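Local coordinates for LPS-assembly lipoprotein LptE (Acinetobacter baumannii, PDB 5TSE) that probably works with LptD to assemble lipopolysaccharide at the outer membrane surface, and is thought to bind lipopolysaccharide and help LptD assemble, at residues K32-A37 with V121-A126; P58-L63 with N108-Q113; V76-E81 with N136-A141; A96-Q101 with S115-I120. All blocks are in the same frame, centred on the assembly; numbering follows the deposited sequence.

Contact 1 (K32-A37 with V121-A126); sequences KVYLTA and VIDDLA
The Tyr34 ring meets Asp123 and Ala126 at its edge. Asp123 OD1 lies in the plane of the ring, and Ala126 CB lies near that plane. One face of the ring is covered from its own helix by Val33 CG2, which stands 3.8 Å above the plane, over the centre. The contact joins the two helices of the LptE alpha/beta fold, helix 25-37 and helix 110-134. The second of these packs on the mixed sheet.

Tyr34 has CG beside the backbone N and anti to the carbonyl carbon (chi1 -59°). Its CB bond points toward the other helix, and the ring bridges the gap between them. The backbones stay apart: Tyr34 CA and Ala126 CA, the closest pair of CA atoms, are 7.3 Å from each other.

Two kinds of contact meet on this one ring. Its hydroxyl, OH, donates a hydrogen bond to Asp123 OD1. The modelled OH to OD1 distance of 2.4 Å is very short, and its exact value is doubtful. The ring and carboxylate planes are turned 58° from each other. The second carboxylate oxygen has another role: Asp123 OD2 makes a weak hydrogen bond to Gln127 NE2, one turn along the helix.

The apolar part lies deeper. Ala126 is buried, and its methyl also touches Leu27 and Gln30 of helix 25-37. Leu125 packs on Leu74 and Val76 of the sheet. At the ring, Ala126 CB is 3.8 Å from Tyr34 CD2 and 4.0 Å from Tyr34 CE2.

Contact 2 (P58-L63 with N108-Q113); sequences PRRQLL and NTENQQ
A surface salt bridge between Arg60 and Glu110 ties strand 49-64 of the mixed sheet to the N-terminal part of helix 110-134. It belongs to the helix-on-sheet layer of the LptE fold. Two long side chains span the gap, because the backbones are far apart here: Arg60 CA and Glu110 CA are 12.6 Å from each other. Both CB bonds point toward the opposite segment.

Both side chains are stretched out. Arg60 has CG anti to its backbone N (chi1 -180°) and runs straight on to NE. Glu110 does the same with chi1 of 173° and an extended chain beyond CG. The two chains cross at about a right angle, yet their flat ends are nearly aligned, with guanidinium and carboxylate planes 20° apart.

Arg60 also serves a second acid. Its NE makes a salt bridge with Glu114 OE1, one turn further along the helix. Glu110 OE2 and Glu114 OE2 come close as like charges, and the arginine probably offsets their repulsion. On the strand side, the Arg60 side chain touches Leu72 of strand 68-81. On the helix side, Glu110 touches Tyr100 of strand 92-101.

A single pair of atoms carries the bridge to Glu110. The carboxylate oxygen comes obliquely to the guanidinium, with Glu110 OE2 2.9 Å from Arg60 NH2.

Contact 3 (V76-E81 with N136-A141); sequences VTFQIE and NRLPKA. With FMT (formic acid), chain D.
Leu138 packs against Phe78 and Ile80, joining the chain that follows helix 110-134 to the end of strand 68-81 in the mixed sheet. This is the tight part. Leu138 CD1 lies 3.7 Å from Phe78 CE2 and 4.0 Å from Ile80 CG1. The other methyl, Leu138 CD2, rests 3.9 Å from Phe78 CZ. Both methyls of the leucine meet the CE2-CZ end of the ring, CD1 obliquely, and the side chain crosses both partners at about a right angle. Phe78 reaches it with CG held between the backbone N and the carbonyl carbon (chi1 71°). The same ring touches Leu94 and Ile129, so the group continues into the core under the helix.

The rest of the tail is looser. Asn136 is the C-prime residue of a Schellman motif that ends the helix. Arg137, Pro139 and Lys140, beside the leucine, are exposed.

The opposite face of the strand is polar. Gln79 NE2 donates to Glu81 OE2 at 3.1 Å, on the anti lone pair of the carboxylate, and Glu81 OE2 also pairs with Arg52. A formic acid molecule, probably from the crystallisation liquor, accepts a hydrogen bond on O1 from Thr77 OG1 at 2.6 Å. Thr77 OG1 is also hydrogen-bonded to Thr93 OG1, and the formic acid to Thr57 OG1.

Between these two segments the attachment rests on apolar burial of Leu138, which is less directional than hydrogen bonding.

Contact 4 (A96-Q101 with S115-I120); sequences AARSYQ and SYLQRI
Leu117 and Ile120 of helix 110-134 lie against Tyr100 and Arg98 of strand 92-101. A loop of about eight residues leads from the strand into the helix, a beta-alpha unit in which the helix runs back over the sheet. The axes of strand segment 96-101 and helix segment 115-120 pass 8.1 Å apart at 158°, close to antiparallel.

The apolar contacts centre on Leu117, whose two methyls divide the work. Leu117 CD1 touches Tyr100 CD1 at 3.6 Å. Leu117 CD2 lies 4.0 Å from Arg98 CB, on the aliphatic base of the arginine. Leu117 also packs on Leu72 of the neighbouring strand.

One contact sets a methyl against a charged plane. Ile120 CG2 sits over one face of the Arg98 guanidinium, 3.7 Å from Arg98 NH2. The arginine chain is bent at chi2 (-62°), which folds the head back along the strand and beneath the isoleucine.

The polar contacts fix that head. Arg98 NH1 donates to Ala97 O at 3.1 Å. The bond is fairly straight, with an N-H...O angle of 164°, and the oxygen lies in the guanidinium plane, but the donor sits above the carbonyl plane. NH1 also makes a salt bridge with Asp124 OD2. Tyr100 OH is hydrogen-bonded to Glu114 OE2.

No hydrogen bond or salt bridge crosses between the two segments. The guanidinium can present a flat face to Ile120 and keep its N-H groups for acceptors around its edge.

How the contacts relate
Contacts 1, 2 and 4 all use helix 110-134, at successive points along it. Contact 3 takes up the tail that follows this helix. Contact 3 is buried and purely apolar between its segments. Contact 1 is partly buried and mixes a methyl with a hydrogen bond. Contacts 2 and 4 lie at the surface, their centres 8 Å apart, and bring in charged side chains. They meet where Glu110 and Gln113 pack on Tyr100. Contacts 2 and 3 sit on opposite sides of the chain's centre, about 31 Å apart between centres. Contact 1 lies between these ends and touches both contact 3 and contact 4.

Contact 1 (K32-A37 with V121-A126)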
# COMPACT_ATOMS: atom_id res chain seq x y z
N LYS A 32 -2.20 9.60 -1.28
CA LYS A 32 -2.48 11.01 -1.03
C LYS A 32 -3.97 11.30 -0.90
O LYS A 32 -4.37 11.94 0.08
CB LYS A 32 -1.84 11.90 -2.11
CG LYS A 32 -0.32 12.00 -1.98
CD LYS A 32 0.29 12.87 -3.07
CE LYS A 32 1.79 13.01 -2.87
NZ LYS A 32 2.44 13.78 -3.97
N VAL A 33 -4.78 10.82 -1.84
CA VAL A 33 -6.24 11.07 -1.77
C VAL A 33 -6.82 10.53 -0.46
O VAL A 33 -7.53 11.24 0.24
CB VAL A 33 -7.03 10.55 -3.00
CG1 VAL A 33 -6.49 11.17 -4.29
CG2 VAL A 33 -7.00 9.03 -3.12
N TYR A 34 -6.47 9.29 -0.12
CA TYR A 34 -6.99 8.64 1.09
C TYR A 34 -6.42 9.22 2.39
O TYR A 34 -7.16 9.39 3.36
CB TYR A 34 -6.82 7.11 1.02
CG TYR A 34 -7.53 6.49 -0.16
CD1 TYR A 34 -8.89 6.72 -0.37
CD2 TYR A 34 -6.88 5.63 -1.04
CE1 TYR A 34 -9.57 6.16 -1.44
CE2 TYR A 34 -7.56 5.06 -2.12
CZ TYR A 34 -8.91 5.33 -2.31
OH TYR A 34 -9.61 4.78 -3.36
N LEU A 35 -5.12 9.51 2.44
CA LEU A 35 -4.53 10.13 3.64
C LEU A 35 -5.20 11.46 3.94
O LEU A 35 -5.63 11.69 5.08
CB LEU A 35 -3.02 10.32 3.50
CG LEU A 35 -2.15 9.06 3.65
CD1 LEU A 35 -0.73 9.34 3.20
CD2 LEU A 35 -2.16 8.55 5.09
N THR A 36 -5.30 12.33 2.93
CA THR A 36 -5.92 13.66 3.10
C THR A 36 -7.39 13.52 3.53
O THR A 36 -7.85 14.22 4.43
CB THR A 36 -5.77 14.55 1.84
OG1 THR A 36 -6.15 13.82 0.67
CG2 THR A 36 -4.34 14.98 1.67
N ALA A 37 -8.09 12.56 2.93
CA ALA A 37 -9.49 12.29 3.29
C ALA A 37 -9.65 11.98 4.79
O ALA A 37 -10.62 12.40 5.42
CB ALA A 37 -10.02 11.15 2.43
N VAL A 121 -6.20 -3.60 -6.87
CA VAL A 121 -5.24 -4.07 -5.86
C VAL A 121 -4.49 -2.90 -5.22
O VAL A 121 -4.37 -2.83 -4.00
CB VAL A 121 -4.23 -5.10 -6.46
CG1 VAL A 121 -3.01 -5.30 -5.55
CG2 VAL A 121 -4.92 -6.44 -6.75
N ILE A 122 -3.96 -2.02 -6.06
CA ILE A 122 -3.24 -0.83 -5.58
C ILE A 122 -4.15 0.01 -4.70
O ILE A 122 -3.79 0.36 -3.58
CB ILE A 122 -2.72 0.02 -6.76
CG1 ILE A 122 -1.61 -0.74 -7.48
CG2 ILE A 122 -2.20 1.37 -6.27
CD1 ILE A 122 -1.11 -0.08 -8.75
N ASP A 123 -5.35 0.28 -5.20
CA ASP A 123 -6.35 1.06 -4.47
C ASP A 123 -6.64 0.42 -3.10
O ASP A 123 -6.57 1.08 -2.08
CB ASP A 123 -7.63 1.14 -5.28
CG ASP A 123 -8.61 2.11 -4.70
OD1 ASP A 123 -8.27 3.32 -4.68
OD2 ASP A 123 -9.71 1.68 -4.31
N ASP A 124 -6.95 -0.88 -3.12
CA ASP A 124 -7.23 -1.67 -1.91
C ASP A 124 -6.09 -1.48 -0.92
O ASP A 124 -6.31 -1.11 0.24
CB ASP A 124 -7.40 -3.16 -2.32
CG ASP A 124 -7.63 -4.14 -1.12
OD1 ASP A 124 -7.23 -3.85 0.02
OD2 ASP A 124 -8.20 -5.23 -1.34
N LEU A 125 -4.86 -1.69 -1.39
CA LEU A 125 -3.70 -1.55 -0.52
C LEU A 125 -3.52 -0.12 0.00
O LEU A 125 -3.19 0.06 1.16
CB LEU A 125 -2.43 -2.05 -1.21
CG LEU A 125 -1.17 -2.09 -0.34
CD1 LEU A 125 -1.43 -2.87 0.95
CD2 LEU A 125 -0.01 -2.71 -1.09
N ALA A 126 -3.77 0.89 -0.83
CA ALA A 126 -3.66 2.29 -0.37
C ALA A 126 -4.59 2.54 0.83
O ALA A 126 -4.21 3.21 1.81
CB ALA A 126 -3.99 3.26 -1.51

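Contact 2 (P58-L63 with N108-Q113)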
# COMPACT_ATOMS: atom_id res chain seq x y z
N PRO A 58 5.31 -6.04 -6.31
CA PRO A 58 4.17 -6.56 -7.06
C PRO A 58 4.50 -7.99 -7.42
O PRO A 58 5.67 -8.36 -7.43
CB PRO A 58 4.13 -5.70 -8.31
CG PRO A 58 5.52 -5.23 -8.50
CD PRO A 58 6.20 -5.22 -7.16
N ARG A 59 3.49 -8.79 -7.73
CA ARG A 59 3.75 -10.18 -8.05
C ARG A 59 2.61 -10.72 -8.91
O ARG A 59 1.45 -10.33 -8.75
CB ARG A 59 3.93 -10.92 -6.72
CG ARG A 59 4.40 -12.36 -6.71
CD ARG A 59 4.95 -12.63 -5.31
NE ARG A 59 5.17 -14.03 -4.98
CZ ARG A 59 4.36 -14.80 -4.24
NH1 ARG A 59 4.68 -16.07 -4.02
NH2 ARG A 59 3.23 -14.32 -3.71
N ARG A 60 2.96 -11.56 -9.87
CA ARG A 60 1.99 -12.17 -10.75
C ARG A 60 2.18 -13.68 -10.69
O ARG A 60 2.99 -14.24 -11.42
CB ARG A 60 2.17 -11.65 -12.18
CG ARG A 60 1.19 -12.23 -13.19
CD ARG A 60 1.46 -11.67 -14.58
NE ARG A 60 0.44 -12.09 -15.53
CZ ARG A 60 0.46 -13.21 -16.25
NH1 ARG A 60 1.46 -14.09 -16.14
NH2 ARG A 60 -0.55 -13.46 -17.09
N GLN A 61 1.45 -14.33 -9.78
CA GLN A 61 1.52 -15.79 -9.61
C GLN A 61 0.61 -16.56 -10.53
O GLN A 61 -0.55 -16.18 -10.70
CB GLN A 61 1.04 -16.23 -8.23
CG GLN A 61 1.96 -16.06 -7.06
CD GLN A 61 1.36 -16.70 -5.82
OE1 GLN A 61 0.19 -16.45 -5.48
NE2 GLN A 61 2.13 -17.53 -5.14
N LEU A 62 1.12 -17.66 -11.06
CA LEU A 62 0.34 -18.57 -11.88
C LEU A 62 0.16 -19.77 -10.95
O LEU A 62 1.12 -20.42 -10.57
CB LEU A 62 1.09 -18.94 -13.16
CG LEU A 62 1.41 -17.71 -14.04
CD1 LEU A 62 2.23 -18.10 -15.26
CD2 LEU A 62 0.14 -16.98 -14.46
N LEU A 63 -1.08 -20.05 -10.57
CA LEU A 63 -1.38 -21.14 -9.65
C LEU A 63 -2.16 -22.28 -10.29
O LEU A 63 -3.31 -22.11 -10.69
CB LEU A 63 -2.18 -20.62 -8.46
CG LEU A 63 -1.48 -19.59 -7.58
CD1 LEU A 63 -2.46 -19.14 -6.51
CD2 LEU A 63 -0.20 -20.12 -6.96
N ASN A 108 -7.06 -13.21 -25.20
CA ASN A 108 -6.95 -11.85 -25.76
C ASN A 108 -7.28 -10.77 -24.73
O ASN A 108 -6.62 -9.73 -24.66
CB ASN A 108 -7.89 -11.68 -26.96
CG ASN A 108 -7.57 -12.63 -28.10
OD1 ASN A 108 -6.55 -13.33 -28.08
ND2 ASN A 108 -8.43 -12.64 -29.11
N THR A 109 -8.30 -11.04 -23.92
CA THR A 109 -8.79 -10.11 -22.89
C THR A 109 -7.88 -9.94 -21.66
O THR A 109 -8.04 -8.98 -20.91
CB THR A 109 -10.18 -10.57 -22.41
OG1 THR A 109 -10.06 -11.83 -21.75
CG2 THR A 109 -11.15 -10.69 -23.59
N GLU A 110 -6.96 -10.88 -21.47
CA GLU A 110 -5.99 -10.88 -20.35
C GLU A 110 -5.48 -9.51 -19.91
O GLU A 110 -5.51 -9.18 -18.73
CB GLU A 110 -4.78 -11.73 -20.79
CG GLU A 110 -3.59 -11.71 -19.84
CD GLU A 110 -2.43 -12.57 -20.32
OE1 GLU A 110 -2.58 -13.36 -21.28
OE2 GLU A 110 -1.35 -12.46 -19.71
N ASN A 111 -5.00 -8.73 -20.87
CA ASN A 111 -4.44 -7.40 -20.62
C ASN A 111 -5.46 -6.43 -20.02
O ASN A 111 -5.13 -5.68 -19.09
CB ASN A 111 -3.85 -6.87 -21.93
CG ASN A 111 -2.68 -7.73 -22.44
OD1 ASN A 111 -1.90 -8.27 -21.65
ND2 ASN A 111 -2.54 -7.83 -23.77
N GLN A 112 -6.69 -6.43 -20.54
CA GLN A 112 -7.75 -5.57 -20.01
C GLN A 112 -8.10 -6.02 -18.60
O GLN A 112 -8.20 -5.20 -17.70
CB GLN A 112 -9.01 -5.65 -20.84
CG GLN A 112 -8.89 -5.20 -22.27
CD GLN A 112 -10.23 -5.24 -23.00
OE1 GLN A 112 -11.25 -5.70 -22.46
NE2 GLN A 112 -10.24 -4.73 -24.23
N GLN A 113 -8.32 -7.32 -18.44
CA GLN A 113 -8.66 -7.91 -17.14
C GLN A 113 -7.60 -7.64 -16.10
O GLN A 113 -7.92 -7.24 -14.98
CB GLN A 113 -8.80 -9.42 -17.26
CG GLN A 113 -9.97 -9.89 -18.11
CD GLN A 113 -10.02 -11.40 -18.26
OE1 GLN A 113 -8.98 -12.06 -18.34
NE2 GLN A 113 -11.23 -11.95 -18.32

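Contact 3 (V76-E81 with N136-A141)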
# COMPACT_ATOMS: atom_id res chain seq x y z
N VAL A 76 3.39 -4.61 0.59
CA VAL A 76 4.13 -3.42 1.05
C VAL A 76 4.51 -3.48 2.53
O VAL A 76 3.68 -3.81 3.38
CB VAL A 76 3.35 -2.11 0.78
CG1 VAL A 76 4.01 -0.92 1.47
CG2 VAL A 76 3.25 -1.83 -0.70
N THR A 77 5.77 -3.17 2.82
CA THR A 77 6.27 -3.09 4.19
C THR A 77 6.55 -1.61 4.42
O THR A 77 7.18 -0.94 3.60
CB THR A 77 7.54 -3.94 4.40
OG1 THR A 77 7.22 -5.33 4.16
CG2 THR A 77 8.06 -3.80 5.84
N PHE A 78 6.05 -1.07 5.53
CA PHE A 78 6.25 0.33 5.83
C PHE A 78 6.30 0.58 7.33
O PHE A 78 5.79 -0.21 8.12
CB PHE A 78 5.12 1.15 5.23
CG PHE A 78 3.80 0.97 5.93
CD1 PHE A 78 2.96 -0.10 5.60
CD2 PHE A 78 3.40 1.87 6.91
CE1 PHE A 78 1.75 -0.26 6.25
CE2 PHE A 78 2.18 1.71 7.56
CZ PHE A 78 1.36 0.64 7.23
N GLN A 79 6.91 1.70 7.70
CA GLN A 79 7.01 2.09 9.09
C GLN A 79 7.05 3.59 9.16
O GLN A 79 7.57 4.23 8.25
CB GLN A 79 8.28 1.50 9.72
CG GLN A 79 9.58 2.07 9.20
CD GLN A 79 10.82 1.32 9.69
OE1 GLN A 79 10.72 0.29 10.36
NE2 GLN A 79 11.99 1.84 9.34
N ILE A 80 6.50 4.16 10.21
CA ILE A 80 6.55 5.60 10.39
C ILE A 80 7.90 5.97 11.02
O ILE A 80 8.39 5.29 11.92
CB ILE A 80 5.44 6.14 11.32
CG1 ILE A 80 4.06 5.71 10.84
CG2 ILE A 80 5.52 7.66 11.40
CD1 ILE A 80 3.64 6.29 9.51
N GLU A 81 8.48 7.05 10.52
CA GLU A 81 9.73 7.58 11.04
C GLU A 81 9.53 9.07 11.20
O GLU A 81 8.65 9.65 10.56
CB GLU A 81 10.88 7.37 10.06
CG GLU A 81 11.26 5.93 9.78
CD GLU A 81 12.43 5.82 8.82
OE1 GLU A 81 12.92 6.86 8.32
OE2 GLU A 81 12.86 4.68 8.55
N ASN A 136 -4.26 3.97 14.20
CA ASN A 136 -3.15 3.72 15.13
C ASN A 136 -3.00 2.23 15.44
O ASN A 136 -2.99 1.83 16.62
CB ASN A 136 -3.35 4.52 16.43
CG ASN A 136 -2.24 4.31 17.44
OD1 ASN A 136 -1.08 4.11 17.08
ND2 ASN A 136 -2.59 4.35 18.72
N ARG A 137 -2.88 1.42 14.40
CA ARG A 137 -2.76 -0.02 14.57
C ARG A 137 -1.34 -0.52 14.22
O ARG A 137 -1.17 -1.65 13.76
CB ARG A 137 -3.84 -0.73 13.72
CG ARG A 137 -4.20 -2.11 14.25
CD ARG A 137 -5.10 -2.03 15.48
NE ARG A 137 -5.00 -3.21 16.33
CZ ARG A 137 -5.54 -4.41 16.09
NH1 ARG A 137 -5.35 -5.40 16.96
NH2 ARG A 137 -6.24 -4.63 14.98
N LEU A 138 -0.32 0.32 14.44
CA LEU A 138 1.08 -0.03 14.17
C LEU A 138 1.85 -0.14 15.50
O LEU A 138 1.81 0.80 16.31
CB LEU A 138 1.77 1.01 13.28
CG LEU A 138 1.25 1.21 11.84
CD1 LEU A 138 1.96 2.37 11.16
CD2 LEU A 138 1.43 -0.07 11.03
N PRO A 139 2.55 -1.28 15.74
CA PRO A 139 3.29 -1.44 17.00
C PRO A 139 4.45 -0.44 17.16
O PRO A 139 5.25 -0.26 16.22
CB PRO A 139 3.83 -2.88 16.94
CG PRO A 139 3.12 -3.53 15.79
CD PRO A 139 2.78 -2.43 14.85
N LYS A 140 4.54 0.20 18.33
CA LYS A 140 5.61 1.18 18.59
C LYS A 140 7.02 0.56 18.52
O LYS A 140 7.19 -0.64 18.75
CB LYS A 140 5.37 1.94 19.92
CG LYS A 140 5.18 1.14 21.21
CD LYS A 140 6.44 0.44 21.70
CE LYS A 140 6.29 -0.09 23.12
NZ LYS A 140 6.14 1.00 24.13
N ALA A 141 8.01 1.38 18.17
CA ALA A 141 9.40 0.92 18.06
C ALA A 141 9.94 0.49 19.43
O ALA A 141 9.55 1.05 20.45
CB ALA A 141 10.28 2.00 17.46
C FMT D . 7.94 -6.97 0.77
O1 FMT D . 7.77 -6.52 1.89
O2 FMT D . 7.35 -6.37 -0.26

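Contact 4 (A96-Q101 with S115-I120)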
# COMPACT_ATOMS: atom_id res chain seq x y z
N ALA A 96 -2.45 -7.07 -0.85
CA ALA A 96 -3.77 -7.08 -1.48
C ALA A 96 -3.65 -7.96 -2.69
O ALA A 96 -2.57 -8.07 -3.26
CB ALA A 96 -4.19 -5.67 -1.88
N ALA A 97 -4.75 -8.59 -3.08
CA ALA A 97 -4.71 -9.50 -4.20
C ALA A 97 -6.06 -9.77 -4.83
O ALA A 97 -7.07 -9.77 -4.15
CB ALA A 97 -4.11 -10.82 -3.74
N ARG A 98 -6.04 -10.01 -6.13
CA ARG A 98 -7.22 -10.41 -6.88
C ARG A 98 -6.75 -11.44 -7.88
O ARG A 98 -5.61 -11.38 -8.35
CB ARG A 98 -7.84 -9.23 -7.63
CG ARG A 98 -8.42 -8.12 -6.77
CD ARG A 98 -9.56 -8.60 -5.89
NE ARG A 98 -10.21 -7.47 -5.23
CZ ARG A 98 -9.78 -6.86 -4.13
NH1 ARG A 98 -8.65 -7.23 -3.52
NH2 ARG A 98 -10.47 -5.84 -3.63
N SER A 99 -7.61 -12.41 -8.19
CA SER A 99 -7.27 -13.43 -9.19
C SER A 99 -8.46 -13.81 -10.04
O SER A 99 -9.59 -13.71 -9.60
CB SER A 99 -6.73 -14.70 -8.52
OG SER A 99 -7.67 -15.26 -7.64
N TYR A 100 -8.18 -14.27 -11.25
CA TYR A 100 -9.21 -14.72 -12.18
C TYR A 100 -8.81 -16.10 -12.74
O TYR A 100 -7.65 -16.53 -12.63
CB TYR A 100 -9.40 -13.70 -13.32
CG TYR A 100 -8.21 -13.54 -14.25
CD1 TYR A 100 -7.15 -12.73 -13.91
CD2 TYR A 100 -8.18 -14.18 -15.48
CE1 TYR A 100 -6.07 -12.57 -14.77
CE2 TYR A 100 -7.10 -14.03 -16.34
CZ TYR A 100 -6.05 -13.21 -15.98
OH TYR A 100 -4.97 -13.06 -16.83
N GLN A 101 -9.77 -16.80 -13.33
CA GLN A 101 -9.52 -18.11 -13.91
C GLN A 101 -8.89 -17.94 -15.29
O GLN A 101 -9.49 -17.34 -16.17
CB GLN A 101 -10.82 -18.90 -14.05
CG GLN A 101 -10.63 -20.30 -14.67
CD GLN A 101 -11.93 -21.01 -15.01
OE1 GLN A 101 -13.03 -20.55 -14.66
NE2 GLN A 101 -11.81 -22.13 -15.72
N SER A 115 -4.95 -5.33 -16.07
CA SER A 115 -4.77 -3.93 -15.71
C SER A 115 -5.95 -3.46 -14.80
O SER A 115 -5.76 -2.66 -13.90
CB SER A 115 -4.64 -3.06 -16.95
OG SER A 115 -5.77 -3.20 -17.78
N TYR A 116 -7.14 -4.00 -15.06
CA TYR A 116 -8.34 -3.71 -14.24
C TYR A 116 -8.18 -4.22 -12.82
O TYR A 116 -8.43 -3.49 -11.86
CB TYR A 116 -9.57 -4.37 -14.90
CG TYR A 116 -10.85 -4.49 -14.08
CD1 TYR A 116 -11.76 -3.44 -14.02
CD2 TYR A 116 -11.20 -5.69 -13.46
CE1 TYR A 116 -12.95 -3.56 -13.31
CE2 TYR A 116 -12.39 -5.82 -12.75
CZ TYR A 116 -13.27 -4.76 -12.68
OH TYR A 116 -14.47 -4.88 -11.99
N LEU A 117 -7.77 -5.48 -12.69
CA LEU A 117 -7.57 -6.06 -11.37
C LEU A 117 -6.39 -5.38 -10.66
O LEU A 117 -6.45 -5.22 -9.46
CB LEU A 117 -7.43 -7.58 -11.42
CG LEU A 117 -8.69 -8.35 -11.88
CD1 LEU A 117 -8.42 -9.82 -12.18
CD2 LEU A 117 -9.83 -8.25 -10.90
N GLN A 118 -5.37 -4.94 -11.40
CA GLN A 118 -4.20 -4.27 -10.77
C GLN A 118 -4.55 -2.94 -10.14
O GLN A 118 -4.06 -2.64 -9.04
CB GLN A 118 -3.03 -4.10 -11.74
CG GLN A 118 -2.28 -5.38 -12.05
CD GLN A 118 -1.00 -5.17 -12.88
OE1 GLN A 118 -0.74 -4.07 -13.39
NE2 GLN A 118 -0.20 -6.22 -13.00
N ARG A 119 -5.36 -2.14 -10.83
CA ARG A 119 -5.82 -0.84 -10.27
C ARG A 119 -6.62 -1.05 -8.98
O ARG A 119 -6.50 -0.27 -8.03
CB ARG A 119 -6.63 -0.03 -11.29
CG ARG A 119 -5.76 0.68 -12.33
CD ARG A 119 -6.55 1.51 -13.33
NE ARG A 119 -7.16 0.74 -14.43
CZ ARG A 119 -8.37 0.17 -14.44
NH1 ARG A 119 -8.77 -0.49 -15.52
NH2 ARG A 119 -9.20 0.26 -13.39
N ILE A 120 -7.40 -2.13 -8.93
CA ILE A 120 -8.19 -2.45 -7.73
C ILE A 120 -7.26 -2.86 -6.57
O ILE A 120 -7.49 -2.47 -5.43
CB ILE A 120 -9.26 -3.51 -8.03
CG1 ILE A 120 -10.22 -2.97 -9.10
CG2 ILE A 120 -10.04 -3.87 -6.76
CD1 ILE A 120 -11.29 -3.94 -9.55